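Local coordinates for pheromone cOB1/lipoprotein, YaeC family (Enterococcus faecalis, PDB 4EF1), which probably binds methionine as the lipid-anchored substrate-binding component of an uptake system, and is also the precursor of the peptide pheromone cOB1, at residues Glu17-Val22 and Val31-Thr36; Val13-Ile18 and Ala55-His60; Pro115-Ile120 and Ala172-Ser177; Leu121-Leu126 and Leu194-Ser199. All coordinates share one frame; numbering follows the deposited sequence.

Contacts 1 and 2 lie in one lobe of the protein and contacts 3 and 4 in the other, with the bound selenomethionine touched by contacts 2 and 3. Helix 12-28 serves both contact 1 and contact 2, packing on two strands of the same sheet, and helix 114-123 serves both contact 3 and contact 4. Contact 1 is mainly aliphatic and buried. Contact 2, also buried, is aromatic and runs into the ligand pocket. Contact 3 joins an apolar core to a polar grip on the ligand carboxylate, whereas contact 4 is a charged, water-bridged surface contact, tied to contact 3 by the salt bridge of Arg116 with Glu195.

Contact 1. Residues Glu17-Val22 and Val31-Thr36; sequences EILEHV and VKLEVT
Leu19 and Val35 meet at the heart of this helix-on-strand contact, where Leu19 CB lies 3.6 Å from Val35 CG2. The two side chains approach at a slant, both starting toward the opposing segment. Val35 has CG1 anti to its own backbone nitrogen (chi1 -180°), which turns CG2 to Leu19 and Glu20, while CG1 packs on Ala16, one turn earlier in the same helix. Glu20 reaches the same valine from another direction: its side chain sets out away from the strand, then bends at chi2 (-63°) and brings OE2 to 3.7 Å from Val35 CB. The other carboxylate oxygen, OE1, is engaged in a salt bridge with Lys23 on the same helix. Further along, Leu33 CD2 has two partners, the carbonyl oxygen of Leu19 at 3.5 Å and Val22 CG2 at 3.8 Å. Helix and strand run nearly antiparallel, their axes 8.6 Å apart at closest approach, as befits neighbours in the beta-alpha-beta unit formed by strand 4-10, helix 12-28 and strand 31-37. Val8 of strand 4-10 touches both Leu19 and Leu33 and so extends the apolar layer across the sheet. Between the two segments the contact is one of van der Waals packing, with Leu19, Val22 and Leu33 buried; the charge of Glu20 stays at the margin, where Lys23 can balance it.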
loop_
_atom_site.group_PDB
_atom_site.type_symbol
_atom_site.label_atom_id
_atom_site.label_comp_id
_atom_site.label_asym_id
_atom_site.label_seq_id
_atom_site.Cartn_x
_atom_site.Cartn_y
_atom_site.Cartn_z
ATOM N N GLU A 17 -7.847 -9.599 -6.735
ATOM C CA GLU A 17 -9.159 -9.434 -7.425
ATOM C C GLU A 17 -8.989 -8.679 -8.790
ATOM O O GLU A 17 -9.640 -9.020 -9.789
ATOM C CB GLU A 17 -10.178 -8.779 -6.498
ATOM C CG GLU A 17 -10.582 -9.666 -5.314
ATOM C CD GLU A 17 -11.810 -9.165 -4.568
ATOM O OE1 GLU A 17 -12.302 -8.041 -4.814
ATOM O OE2 GLU A 17 -12.297 -9.908 -3.718
ATOM N N ILE A 18 -8.026 -7.756 -8.850
ATOM C CA ILE A 18 -7.704 -7.034 -10.099
ATOM C C ILE A 18 -7.123 -8.020 -11.103
ATOM O O ILE A 18 -7.593 -8.094 -12.244
ATOM C CB ILE A 18 -6.723 -5.853 -9.843
ATOM C CG1 ILE A 18 -7.484 -4.716 -9.140
ATOM C CG2 ILE A 18 -6.122 -5.321 -11.138
ATOM C CD1 ILE A 18 -6.605 -3.543 -8.685
ATOM N N LEU A 19 -6.152 -8.818 -10.640
ATOM C CA LEU A 19 -5.523 -9.872 -11.446
ATOM C C LEU A 19 -6.548 -10.891 -11.990
ATOM O O LEU A 19 -6.579 -11.191 -13.204
ATOM C CB LEU A 19 -4.383 -10.536 -10.682
ATOM C CG LEU A 19 -3.186 -9.616 -10.383
ATOM C CD1 LEU A 19 -2.196 -10.296 -9.493
ATOM C CD2 LEU A 19 -2.513 -9.113 -11.679
ATOM N N GLU A 20 -7.394 -11.417 -11.120
ATOM C CA GLU A 20 -8.439 -12.334 -11.592
ATOM C C GLU A 20 -9.256 -11.678 -12.697
ATOM O O GLU A 20 -9.561 -12.321 -13.711
ATOM C CB GLU A 20 -9.383 -12.796 -10.456
ATOM C CG GLU A 20 -8.757 -13.714 -9.398
ATOM C CD GLU A 20 -8.269 -15.065 -9.913
ATOM O OE1 GLU A 20 -8.838 -15.605 -10.881
ATOM O OE2 GLU A 20 -7.256 -15.577 -9.354
ATOM N N HIS A 21 -9.657 -10.423 -12.484
ATOM C CA HIS A 21 -10.479 -9.691 -13.437
ATOM C C HIS A 21 -9.872 -9.573 -14.819
ATOM O O HIS A 21 -10.588 -9.640 -15.814
ATOM C CB HIS A 21 -10.881 -8.316 -12.867
ATOM C CG HIS A 21 -11.631 -7.449 -13.851
ATOM N ND1 HIS A 21 -12.920 -7.653 -14.148
ATOM C CD2 HIS A 21 -11.216 -6.380 -14.637
ATOM C CE1 HIS A 21 -13.317 -6.761 -15.086
ATOM N NE2 HIS A 21 -12.289 -5.979 -15.373
ATOM N N VAL A 22 -8.568 -9.370 -14.900
ATOM C CA VAL A 22 -7.901 -9.203 -16.202
ATOM C C VAL A 22 -7.470 -10.539 -16.882
ATOM O O VAL A 22 -6.966 -10.514 -18.021
ATOM C CB VAL A 22 -6.700 -8.202 -16.103
ATOM C CG1 VAL A 22 -7.168 -6.823 -15.581
ATOM C CG2 VAL A 22 -5.579 -8.739 -15.240
ATOM N N VAL A 31 -1.348 -14.893 -22.900
ATOM C CA VAL A 31 -0.765 -15.061 -21.565
ATOM C C VAL A 31 -1.771 -15.758 -20.651
ATOM O O VAL A 31 -2.901 -15.320 -20.563
ATOM C CB VAL A 31 -0.347 -13.692 -20.964
ATOM C CG1 VAL A 31 0.086 -13.825 -19.503
ATOM C CG2 VAL A 31 0.759 -13.055 -21.785
ATOM N N LYS A 32 -1.350 -16.838 -19.990
ATOM C CA LYS A 32 -2.142 -17.476 -18.935
ATOM C C LYS A 32 -1.671 -16.924 -17.577
ATOM O O LYS A 32 -0.615 -17.304 -17.034
ATOM C CB LYS A 32 -2.001 -18.994 -18.973
ATOM C CG LYS A 32 -2.833 -19.723 -17.929
ATOM C CD LYS A 32 -2.687 -21.246 -18.031
ATOM C CE LYS A 32 -3.693 -21.977 -17.143
ATOM N NZ LYS A 32 -3.665 -21.494 -15.728
ATOM N N LEU A 33 -2.463 -16.009 -17.053
ATOM C CA LEU A 33 -2.187 -15.368 -15.794
ATOM C C LEU A 33 -2.602 -16.297 -14.637
ATOM O O LEU A 33 -3.695 -16.882 -14.644
ATOM C CB LEU A 33 -2.915 -14.028 -15.758
ATOM C CG LEU A 33 -2.666 -13.133 -14.595
ATOM C CD1 LEU A 33 -1.173 -12.777 -14.551
ATOM C CD2 LEU A 33 -3.521 -11.904 -14.772
ATOM N N GLU A 34 -1.701 -16.486 -13.682
ATOM C CA GLU A 34 -1.973 -17.291 -12.493
ATOM C C GLU A 34 -1.615 -16.473 -11.262
ATOM O O GLU A 34 -0.624 -15.748 -11.257
ATOM C CB GLU A 34 -1.200 -18.611 -12.548
ATOM C CG GLU A 34 -1.621 -19.491 -13.721
ATOM C CD GLU A 34 -0.891 -20.835 -13.792
ATOM O OE1 GLU A 34 0.007 -21.095 -12.955
ATOM O OE2 GLU A 34 -1.214 -21.615 -14.718
ATOM N N VAL A 35 -2.454 -16.552 -10.243
ATOM C CA VAL A 35 -2.339 -15.682 -9.083
ATOM C C VAL A 35 -2.109 -16.502 -7.809
ATOM O O VAL A 35 -2.789 -17.512 -7.592
ATOM C CB VAL A 35 -3.620 -14.853 -8.911
ATOM C CG1 VAL A 35 -3.509 -13.932 -7.709
ATOM C CG2 VAL A 35 -3.894 -14.061 -10.161
ATOM N N THR A 36 -1.157 -16.067 -6.989
ATOM C CA THR A 36 -0.902 -16.675 -5.654
ATOM C C THR A 36 -1.155 -15.536 -4.682
ATOM O O THR A 36 -0.638 -14.461 -4.909
ATOM C CB THR A 36 0.527 -17.193 -5.526
ATOM O OG1 THR A 36 0.714 -18.232 -6.484
ATOM C CG2 THR A 36 0.808 -17.777 -4.129
#

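Contact 2. Residues Val13-Ile18 and Ala55-His60; sequences VPHAEI and ANYFQH. With MSE (selenomethionine), chain C.
The imidazole of His15 packs edge-to-face on Tyr57, with His15 CD2 over the centre of the phenol ring, 3.6 Å above its plane. The ring planes stand at 68°, and His15 CB adds an off-centre CH-pi contact to the same ring. This is the tight part: His15 CD2 also lies 3.2 Å from the carbonyl oxygen of Tyr57, and Ile18 CD1 reaches to 3.4 Å from Tyr57 OH, whose hydrogen-bond partner is His82. Looser is the approach of His15 to the ligand, where His15 CE1 stands 3.8 Å from the amino nitrogen of selenomethionine while His15 NE2 is hydrogen-bonded to Asn203. A separate close contact of the pocket places the selenium over the His60 ring, 3.4 Å above the plane, and the ligand methyl CE nears Phe58 and Gln59. The contact thus sets the first turns of helix 12-28 against strand 55-60, which is flanked in its sheet by strands 4-10 and 203-208.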
loop_
_atom_site.group_PDB
_atom_site.type_symbol
_atom_site.label_atom_id
_atom_site.label_comp_id
_atom_site.label_asym_id
_atom_site.label_seq_id
_atom_site.Cartn_x
_atom_site.Cartn_y
_atom_site.Cartn_z
ATOM N N VAL A 13 -6.905 -8.243 -1.736
ATOM C CA VAL A 13 -7.792 -7.185 -2.213
ATOM C C VAL A 13 -7.060 -5.865 -2.080
ATOM O O VAL A 13 -6.547 -5.588 -1.023
ATOM C CB VAL A 13 -9.088 -7.072 -1.360
ATOM C CG1 VAL A 13 -9.888 -5.828 -1.747
ATOM C CG2 VAL A 13 -9.929 -8.334 -1.468
ATOM N N PRO A 14 -7.083 -5.019 -3.118
ATOM C CA PRO A 14 -7.717 -5.259 -4.408
ATOM C C PRO A 14 -6.837 -6.083 -5.364
ATOM O O PRO A 14 -7.319 -6.586 -6.341
ATOM C CB PRO A 14 -7.854 -3.850 -4.985
ATOM C CG PRO A 14 -6.666 -3.132 -4.440
ATOM C CD PRO A 14 -6.491 -3.672 -3.058
ATOM N N HIS A 15 -5.565 -6.256 -5.039
ATOM C CA HIS A 15 -4.607 -6.783 -6.020
ATOM C C HIS A 15 -5.002 -8.083 -6.691
ATOM O O HIS A 15 -5.079 -8.140 -7.916
ATOM C CB HIS A 15 -3.218 -6.904 -5.424
ATOM C CG HIS A 15 -2.762 -5.661 -4.701
ATOM N ND1 HIS A 15 -3.343 -5.239 -3.559
ATOM C CD2 HIS A 15 -1.747 -4.790 -4.961
ATOM C CE1 HIS A 15 -2.759 -4.136 -3.131
ATOM N NE2 HIS A 15 -1.763 -3.852 -3.975
ATOM N N ALA A 16 -5.232 -9.142 -5.913
ATOM C CA ALA A 16 -5.578 -10.429 -6.497
ATOM C C ALA A 16 -6.908 -10.386 -7.242
ATOM O O ALA A 16 -7.070 -11.064 -8.274
ATOM C CB ALA A 16 -5.598 -11.562 -5.453
ATOM N N GLU A 17 -7.847 -9.599 -6.735
ATOM C CA GLU A 17 -9.159 -9.434 -7.425
ATOM C C GLU A 17 -8.989 -8.679 -8.790
ATOM O O GLU A 17 -9.640 -9.020 -9.789
ATOM C CB GLU A 17 -10.178 -8.779 -6.498
ATOM C CG GLU A 17 -10.582 -9.666 -5.314
ATOM C CD GLU A 17 -11.810 -9.165 -4.568
ATOM O OE1 GLU A 17 -12.302 -8.041 -4.814
ATOM O OE2 GLU A 17 -12.297 -9.908 -3.718
ATOM N N ILE A 18 -8.026 -7.756 -8.850
ATOM C CA ILE A 18 -7.704 -7.034 -10.099
ATOM C C ILE A 18 -7.123 -8.020 -11.103
ATOM O O ILE A 18 -7.593 -8.094 -12.244
ATOM C CB ILE A 18 -6.723 -5.853 -9.843
ATOM C CG1 ILE A 18 -7.484 -4.716 -9.140
ATOM C CG2 ILE A 18 -6.122 -5.321 -11.138
ATOM C CD1 ILE A 18 -6.605 -3.543 -8.685
ATOM N N ALA A 55 6.394 -12.648 -10.739
ATOM C CA ALA A 55 6.205 -11.210 -10.486
ATOM C C ALA A 55 5.427 -11.057 -9.184
ATOM O O ALA A 55 4.790 -12.028 -8.702
ATOM C CB ALA A 55 5.425 -10.567 -11.621
ATOM N N ASN A 56 5.468 -9.870 -8.612
ATOM C CA ASN A 56 4.551 -9.567 -7.518
ATOM C C ASN A 56 3.872 -8.214 -7.701
ATOM O O ASN A 56 4.302 -7.351 -8.493
ATOM C CB ASN A 56 5.144 -9.861 -6.122
ATOM C CG ASN A 56 6.265 -8.909 -5.723
ATOM O OD1 ASN A 56 6.215 -7.679 -5.981
ATOM N ND2 ASN A 56 7.252 -9.456 -5.035
ATOM N N TYR A 57 2.749 -8.080 -7.011
ATOM C CA TYR A 57 1.880 -6.933 -7.078
ATOM C C TYR A 57 1.277 -6.711 -5.673
ATOM O O TYR A 57 0.217 -7.255 -5.333
ATOM C CB TYR A 57 0.773 -7.231 -8.102
ATOM C CG TYR A 57 -0.250 -6.117 -8.313
ATOM C CD1 TYR A 57 0.074 -4.748 -8.189
ATOM C CD2 TYR A 57 -1.556 -6.438 -8.693
ATOM C CE1 TYR A 57 -0.892 -3.739 -8.426
ATOM C CE2 TYR A 57 -2.505 -5.454 -8.921
ATOM C CZ TYR A 57 -2.196 -4.117 -8.784
ATOM O OH TYR A 57 -3.206 -3.219 -9.058
ATOM N N PHE A 58 1.961 -5.893 -4.871
ATOM C CA PHE A 58 1.546 -5.628 -3.486
ATOM C C PHE A 58 2.192 -4.384 -2.853
ATOM O O PHE A 58 1.667 -3.877 -1.868
ATOM C CB PHE A 58 1.832 -6.873 -2.595
ATOM C CG PHE A 58 3.230 -6.914 -2.064
ATOM C CD1 PHE A 58 4.278 -7.316 -2.874
ATOM C CD2 PHE A 58 3.495 -6.567 -0.757
ATOM C CE1 PHE A 58 5.559 -7.344 -2.390
ATOM C CE2 PHE A 58 4.788 -6.584 -0.266
ATOM C CZ PHE A 58 5.816 -6.978 -1.081
ATOM N N GLN A 59 3.341 -3.937 -3.353
ATOM C CA GLN A 59 4.140 -2.888 -2.675
ATOM C C GLN A 59 4.297 -1.612 -3.470
ATOM O O GLN A 59 4.262 -1.644 -4.704
ATOM C CB GLN A 59 5.544 -3.420 -2.380
ATOM C CG GLN A 59 6.436 -3.688 -3.581
ATOM C CD GLN A 59 7.643 -4.580 -3.306
ATOM O OE1 GLN A 59 8.330 -4.428 -2.289
ATOM N NE2 GLN A 59 7.907 -5.531 -4.234
ATOM N N HIS A 60 4.550 -0.515 -2.745
ATOM C CA HIS A 60 4.913 0.769 -3.316
ATOM C C HIS A 60 6.425 0.922 -3.351
ATOM O O HIS A 60 7.124 0.120 -2.757
ATOM C CB HIS A 60 4.204 1.938 -2.598
ATOM C CG HIS A 60 4.349 1.968 -1.079
ATOM N ND1 HIS A 60 5.550 2.080 -0.458
ATOM C CD2 HIS A 60 3.388 2.060 -0.084
ATOM C CE1 HIS A 60 5.367 2.146 0.887
ATOM N NE2 HIS A 60 4.049 2.138 1.124
HETATM N N MSE C 301 -1.129 -1.799 -0.570
HETATM C CA MSE C 301 -0.238 -1.079 0.426
HETATM C C MSE C 301 -0.376 0.444 0.356
HETATM O O MSE C 301 -0.411 1.009 -0.748
HETATM O OXT MSE C 301 -0.373 1.134 1.411
HETATM C CB MSE C 301 1.227 -1.494 0.288
HETATM C CG MSE C 301 2.170 -0.945 1.365
HETATM SE SE MSE C 301 4.005 -1.307 0.915
HETATM C CE MSE C 301 4.030 -3.286 1.132
#

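Contact 3. Residues Pro115-Ile120 and Ala172-Ser177; sequences PRVLTI and AVLINS. With MSE (selenomethionine), chain C.
The ligand-binding cleft of this periplasmic-binding-protein fold takes part of its lining from this contact, in which helix 114-123 packs on strand 172-175 of the five-stranded sheet; Arg116 from the helix and Asn176 from the turn that follows the strand both reach the selenomethionine. In the apolar part, Leu174 points from the strand toward the helix. Val117 CB lies near both of its methyls, 4.1 Å from Leu174 CD2, and Leu174 CD1 also meets Ile120 CD1 at 4.0 Å. Leu88 of the adjoining strand touches all three of these side chains and joins the cluster. Toward the ligand, Arg116 bends at chi3 (79°), which turns its guanidinium so that the carboxylate lies at its edge. Arg116 NH1 donates to the ligand OXT at 2.9 Å with an N-H...O angle of 152°. Asn176 ND2 gives the same OXT a second bond, also 2.9 Å long and straighter, at 165°. Asp113 ties the two donors together, pairing with Arg116 NH1 through one oxygen and with Asn176 ND2 through the other, while Glu195 forms a salt bridge with Arg116 NE. A single carboxylate oxygen is therefore gripped by two donors, one charged and one neutral, and the second-shell acids probably hold those donors in place and offset part of the positive charge of the arginine.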
loop_
_atom_site.group_PDB
_atom_site.type_symbol
_atom_site.label_atom_id
_atom_site.label_comp_id
_atom_site.label_asym_id
_atom_site.label_seq_id
_atom_site.Cartn_x
_atom_site.Cartn_y
_atom_site.Cartn_z
ATOM N N PRO A 115 6.107 8.290 7.052
ATOM C CA PRO A 115 5.845 9.621 6.532
ATOM C C PRO A 115 4.379 9.941 6.194
ATOM O O PRO A 115 4.003 11.123 6.165
ATOM C CB PRO A 115 6.701 9.676 5.265
ATOM C CG PRO A 115 7.847 8.743 5.525
ATOM C CD PRO A 115 7.167 7.612 6.262
ATOM N N ARG A 116 3.608 8.913 5.903
ATOM C CA ARG A 116 2.212 9.039 5.528
ATOM C C ARG A 116 1.323 9.458 6.714
ATOM O O ARG A 116 0.472 10.309 6.558
ATOM C CB ARG A 116 1.729 7.734 4.920
ATOM C CG ARG A 116 2.573 7.212 3.750
ATOM C CD ARG A 116 2.106 5.914 3.154
ATOM N NE ARG A 116 0.970 6.028 2.230
ATOM C CZ ARG A 116 0.385 4.987 1.651
ATOM N NH1 ARG A 116 0.874 3.752 1.821
ATOM N NH2 ARG A 116 -0.629 5.181 0.832
ATOM N N VAL A 117 1.501 8.847 7.882
ATOM C CA VAL A 117 0.777 9.287 9.078
ATOM C C VAL A 117 1.251 10.692 9.471
ATOM O O VAL A 117 0.440 11.532 9.878
ATOM C CB VAL A 117 0.895 8.301 10.266
ATOM C CG1 VAL A 117 2.284 8.412 10.908
ATOM C CG2 VAL A 117 -0.216 8.576 11.297
ATOM N N LEU A 118 2.563 10.960 9.320
ATOM C CA LEU A 118 3.105 12.280 9.597
ATOM C C LEU A 118 2.485 13.361 8.659
ATOM O O LEU A 118 2.136 14.436 9.152
ATOM C CB LEU A 118 4.645 12.278 9.516
ATOM C CG LEU A 118 5.399 11.486 10.602
ATOM C CD1 LEU A 118 6.904 11.583 10.434
ATOM C CD2 LEU A 118 5.034 11.977 11.986
ATOM N N THR A 119 2.332 13.062 7.344
ATOM C CA THR A 119 1.712 14.011 6.406
ATOM C C THR A 119 0.220 14.188 6.753
ATOM O O THR A 119 -0.324 15.285 6.643
ATOM C CB THR A 119 1.791 13.615 4.900
ATOM O OG1 THR A 119 0.938 12.496 4.607
ATOM C CG2 THR A 119 3.234 13.360 4.439
ATOM N N ILE A 120 -0.442 13.117 7.162
ATOM C CA ILE A 120 -1.872 13.236 7.546
ATOM C C ILE A 120 -2.001 14.224 8.756
ATOM O O ILE A 120 -2.766 15.161 8.714
ATOM C CB ILE A 120 -2.511 11.876 7.848
ATOM C CG1 ILE A 120 -2.693 11.065 6.559
ATOM C CG2 ILE A 120 -3.839 12.045 8.632
ATOM C CD1 ILE A 120 -2.981 9.601 6.803
ATOM N N ALA A 172 -6.264 6.056 17.639
ATOM C CA ALA A 172 -6.463 5.846 16.185
ATOM C C ALA A 172 -5.362 4.927 15.641
ATOM O O ALA A 172 -4.288 4.815 16.241
ATOM C CB ALA A 172 -6.493 7.173 15.433
ATOM N N VAL A 173 -5.659 4.282 14.507
ATOM C CA VAL A 173 -4.828 3.240 13.921
ATOM C C VAL A 173 -4.633 3.539 12.410
ATOM O O VAL A 173 -5.617 3.762 11.722
ATOM C CB VAL A 173 -5.487 1.835 14.122
ATOM C CG1 VAL A 173 -4.594 0.686 13.618
ATOM C CG2 VAL A 173 -5.793 1.576 15.612
ATOM N N LEU A 174 -3.386 3.589 11.913
ATOM C CA LEU A 174 -3.127 3.653 10.436
ATOM C C LEU A 174 -3.232 2.233 9.836
ATOM O O LEU A 174 -2.510 1.348 10.261
ATOM C CB LEU A 174 -1.731 4.213 10.147
ATOM C CG LEU A 174 -1.422 4.692 8.707
ATOM C CD1 LEU A 174 -2.072 6.064 8.407
ATOM C CD2 LEU A 174 0.080 4.731 8.503
ATOM N N ILE A 175 -4.141 2.019 8.892
ATOM C CA ILE A 175 -4.372 0.715 8.294
ATOM C C ILE A 175 -4.130 0.849 6.784
ATOM O O ILE A 175 -4.780 1.667 6.151
ATOM C CB ILE A 175 -5.817 0.207 8.514
ATOM C CG1 ILE A 175 -6.199 0.218 10.019
ATOM C CG2 ILE A 175 -5.953 -1.153 7.872
ATOM C CD1 ILE A 175 -7.629 -0.189 10.289
ATOM N N ASN A 176 -3.207 0.063 6.205
ATOM C CA ASN A 176 -3.017 0.105 4.749
ATOM C C ASN A 176 -4.358 -0.306 4.109
ATOM O O ASN A 176 -5.040 -1.218 4.578
ATOM C CB ASN A 176 -1.890 -0.835 4.256
ATOM C CG ASN A 176 -0.537 -0.513 4.845
ATOM O OD1 ASN A 176 -0.186 -1.036 5.913
ATOM N ND2 ASN A 176 0.263 0.272 4.125
ATOM N N SER A 177 -4.740 0.373 3.046
ATOM C CA SER A 177 -6.076 0.183 2.435
ATOM C C SER A 177 -6.375 -1.219 1.959
ATOM O O SER A 177 -7.526 -1.628 2.020
ATOM C CB SER A 177 -6.316 1.180 1.322
ATOM O OG SER A 177 -6.262 2.491 1.827
HETATM N N MSE C 301 -1.129 -1.799 -0.570
HETATM C CA MSE C 301 -0.238 -1.079 0.426
HETATM C C MSE C 301 -0.376 0.444 0.356
HETATM O O MSE C 301 -0.411 1.009 -0.748
HETATM O OXT MSE C 301 -0.373 1.134 1.411
HETATM C CB MSE C 301 1.227 -1.494 0.288
HETATM C CG MSE C 301 2.170 -0.945 1.365
HETATM SE SE MSE C 301 4.005 -1.307 0.915
HETATM C CE MSE C 301 4.030 -3.286 1.132
#

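Contact 4. Residues Leu121-Leu126 and Leu194-Ser199; sequences LEDAGL and LEKESS
Asp123 and Lys196 reach toward each other from the helix and the loop at the protein surface, and the carboxylate lies alongside the lysine chain instead of meeting just its ammonium group. Asp123 OD2 is 3.5 Å from Lys196 CG, and Asp123 OD1 is 3.6 Å from Lys196 CE. The charged ends form a long salt bridge, with 3.8 Å between Asp123 OD1 and Lys196 NZ. Extended beyond CG, the lysine carries its methylenes past the carboxylate before the nitrogen is reached. Two waters supply the closer polar links. One donates to Asp123 OD2 and, at 2.7 Å, to the carbonyl oxygen of Leu194; the other donates to the same Asp123 OD2 and accepts from Lys196 N at 3.0 Å. Between these residues Glu195 turns inward, where its salt bridge with Arg116 and its hydrogen bond to Val86 N probably help to hold the backbone to which the waters bind. Further along, Glu197 OE1 accepts from Ser199 N. The C-terminal turn of helix 114-123 is closed by a Schellman motif, with Gly125 at positive phi, Leu126 N bonded to Leu121 O at 2.9 Å and Gly125 N to Glu122 O, a classical helix C-terminus beside a water-bridged surface loop.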
loop_
_atom_site.group_PDB
_atom_site.type_symbol
_atom_site.label_atom_id
_atom_site.label_comp_id
_atom_site.label_asym_id
_atom_site.label_seq_id
_atom_site.Cartn_x
_atom_site.Cartn_y
_atom_site.Cartn_z
ATOM N N LEU A 121 -1.195 14.006 9.798
ATOM C CA LEU A 121 -1.247 14.829 10.992
ATOM C C LEU A 121 -0.806 16.309 10.700
ATOM O O LEU A 121 -1.397 17.249 11.253
ATOM C CB LEU A 121 -0.432 14.199 12.135
ATOM C CG LEU A 121 -0.984 12.843 12.606
ATOM C CD1 LEU A 121 0.016 12.147 13.509
ATOM C CD2 LEU A 121 -2.390 12.956 13.222
ATOM N N GLU A 122 0.191 16.487 9.815
ATOM C CA GLU A 122 0.575 17.821 9.332
ATOM C C GLU A 122 -0.576 18.517 8.573
ATOM O O GLU A 122 -0.886 19.687 8.846
ATOM C CB GLU A 122 1.846 17.753 8.440
ATOM C CG GLU A 122 2.356 19.110 7.976
ATOM C CD GLU A 122 3.845 19.144 7.647
ATOM O OE1 GLU A 122 4.310 18.273 6.921
ATOM O OE2 GLU A 122 4.538 20.089 8.052
ATOM N N ASP A 123 -1.215 17.809 7.635
ATOM C CA ASP A 123 -2.357 18.380 6.885
ATOM C C ASP A 123 -3.462 18.820 7.834
ATOM O O ASP A 123 -4.067 19.867 7.627
ATOM C CB ASP A 123 -2.966 17.383 5.896
ATOM C CG ASP A 123 -2.030 16.993 4.780
ATOM O OD1 ASP A 123 -1.035 17.701 4.518
ATOM O OD2 ASP A 123 -2.331 15.942 4.172
ATOM N N ALA A 124 -3.684 18.044 8.896
ATOM C CA ALA A 124 -4.669 18.373 9.935
ATOM C C ALA A 124 -4.232 19.505 10.875
ATOM O O ALA A 124 -4.995 19.908 11.747
ATOM C CB ALA A 124 -4.972 17.143 10.790
ATOM N N GLY A 125 -2.987 19.955 10.768
ATOM C CA GLY A 125 -2.495 21.029 11.604
ATOM C C GLY A 125 -2.097 20.609 13.009
ATOM O O GLY A 125 -1.890 21.470 13.860
ATOM N N LEU A 126 -1.917 19.311 13.239
ATOM C CA LEU A 126 -1.551 18.771 14.604
ATOM C C LEU A 126 -0.066 18.611 14.842
ATOM O O LEU A 126 0.349 18.563 15.983
ATOM C CB LEU A 126 -2.209 17.426 14.850
ATOM C CG LEU A 126 -3.754 17.488 14.920
ATOM C CD1 LEU A 126 -4.302 16.085 15.072
ATOM C CD2 LEU A 126 -4.163 18.413 16.070
ATOM N N LEU A 194 -7.622 11.050 5.990
ATOM C CA LEU A 194 -7.125 10.321 4.828
ATOM C C LEU A 194 -5.966 11.070 4.173
ATOM O O LEU A 194 -6.003 12.270 4.029
ATOM C CB LEU A 194 -8.262 10.156 3.819
ATOM C CG LEU A 194 -8.142 9.044 2.764
ATOM C CD1 LEU A 194 -8.126 7.683 3.438
ATOM C CD2 LEU A 194 -9.299 9.180 1.768
ATOM N N GLU A 195 -4.980 10.336 3.746
ATOM C CA GLU A 195 -3.825 10.859 2.985
ATOM C C GLU A 195 -4.313 11.561 1.731
ATOM O O GLU A 195 -5.282 11.101 1.077
ATOM C CB GLU A 195 -2.945 9.683 2.594
ATOM C CG GLU A 195 -1.694 9.994 1.783
ATOM C CD GLU A 195 -0.973 8.716 1.451
ATOM O OE1 GLU A 195 -1.633 7.811 0.971
ATOM O OE2 GLU A 195 0.254 8.624 1.630
ATOM N N LYS A 196 -3.729 12.709 1.426
ATOM C CA LYS A 196 -4.279 13.502 0.320
ATOM C C LYS A 196 -3.491 13.319 -0.958
ATOM O O LYS A 196 -4.087 13.126 -2.005
ATOM C CB LYS A 196 -4.531 14.965 0.699
ATOM C CG LYS A 196 -3.354 15.890 0.832
ATOM C CD LYS A 196 -3.876 17.278 1.185
ATOM C CE LYS A 196 -2.743 18.270 1.399
ATOM N NZ LYS A 196 -3.217 19.552 1.979
ATOM N N GLU A 197 -2.166 13.320 -0.870
ATOM C CA GLU A 197 -1.312 13.150 -2.050
ATOM C C GLU A 197 -0.550 11.805 -1.897
ATOM O O GLU A 197 0.462 11.714 -1.187
ATOM C CB GLU A 197 -0.383 14.374 -2.212
ATOM C CG GLU A 197 0.565 14.335 -3.415
ATOM C CD GLU A 197 -0.108 13.942 -4.727
ATOM O OE1 GLU A 197 -0.320 12.733 -4.949
ATOM O OE2 GLU A 197 -0.383 14.834 -5.554
ATOM N N SER A 198 -1.059 10.775 -2.579
ATOM C CA SER A 198 -0.546 9.414 -2.440
ATOM C C SER A 198 0.382 8.995 -3.573
ATOM O O SER A 198 0.852 7.849 -3.580
ATOM C CB SER A 198 -1.727 8.434 -2.345
ATOM O OG SER A 198 -2.552 8.509 -3.490
ATOM N N SER A 199 0.672 9.924 -4.500
ATOM C CA SER A 199 1.447 9.631 -5.725
ATOM C C SER A 199 2.733 8.820 -5.518
ATOM O O SER A 199 2.963 7.806 -6.244
ATOM C CB SER A 199 1.711 10.929 -6.522
ATOM O OG SER A 199 2.048 12.031 -5.681
HETATM O O HOH W 1 -5.041 14.687 4.704
HETATM O O HOH W 2 -1.675 13.653 3.412
#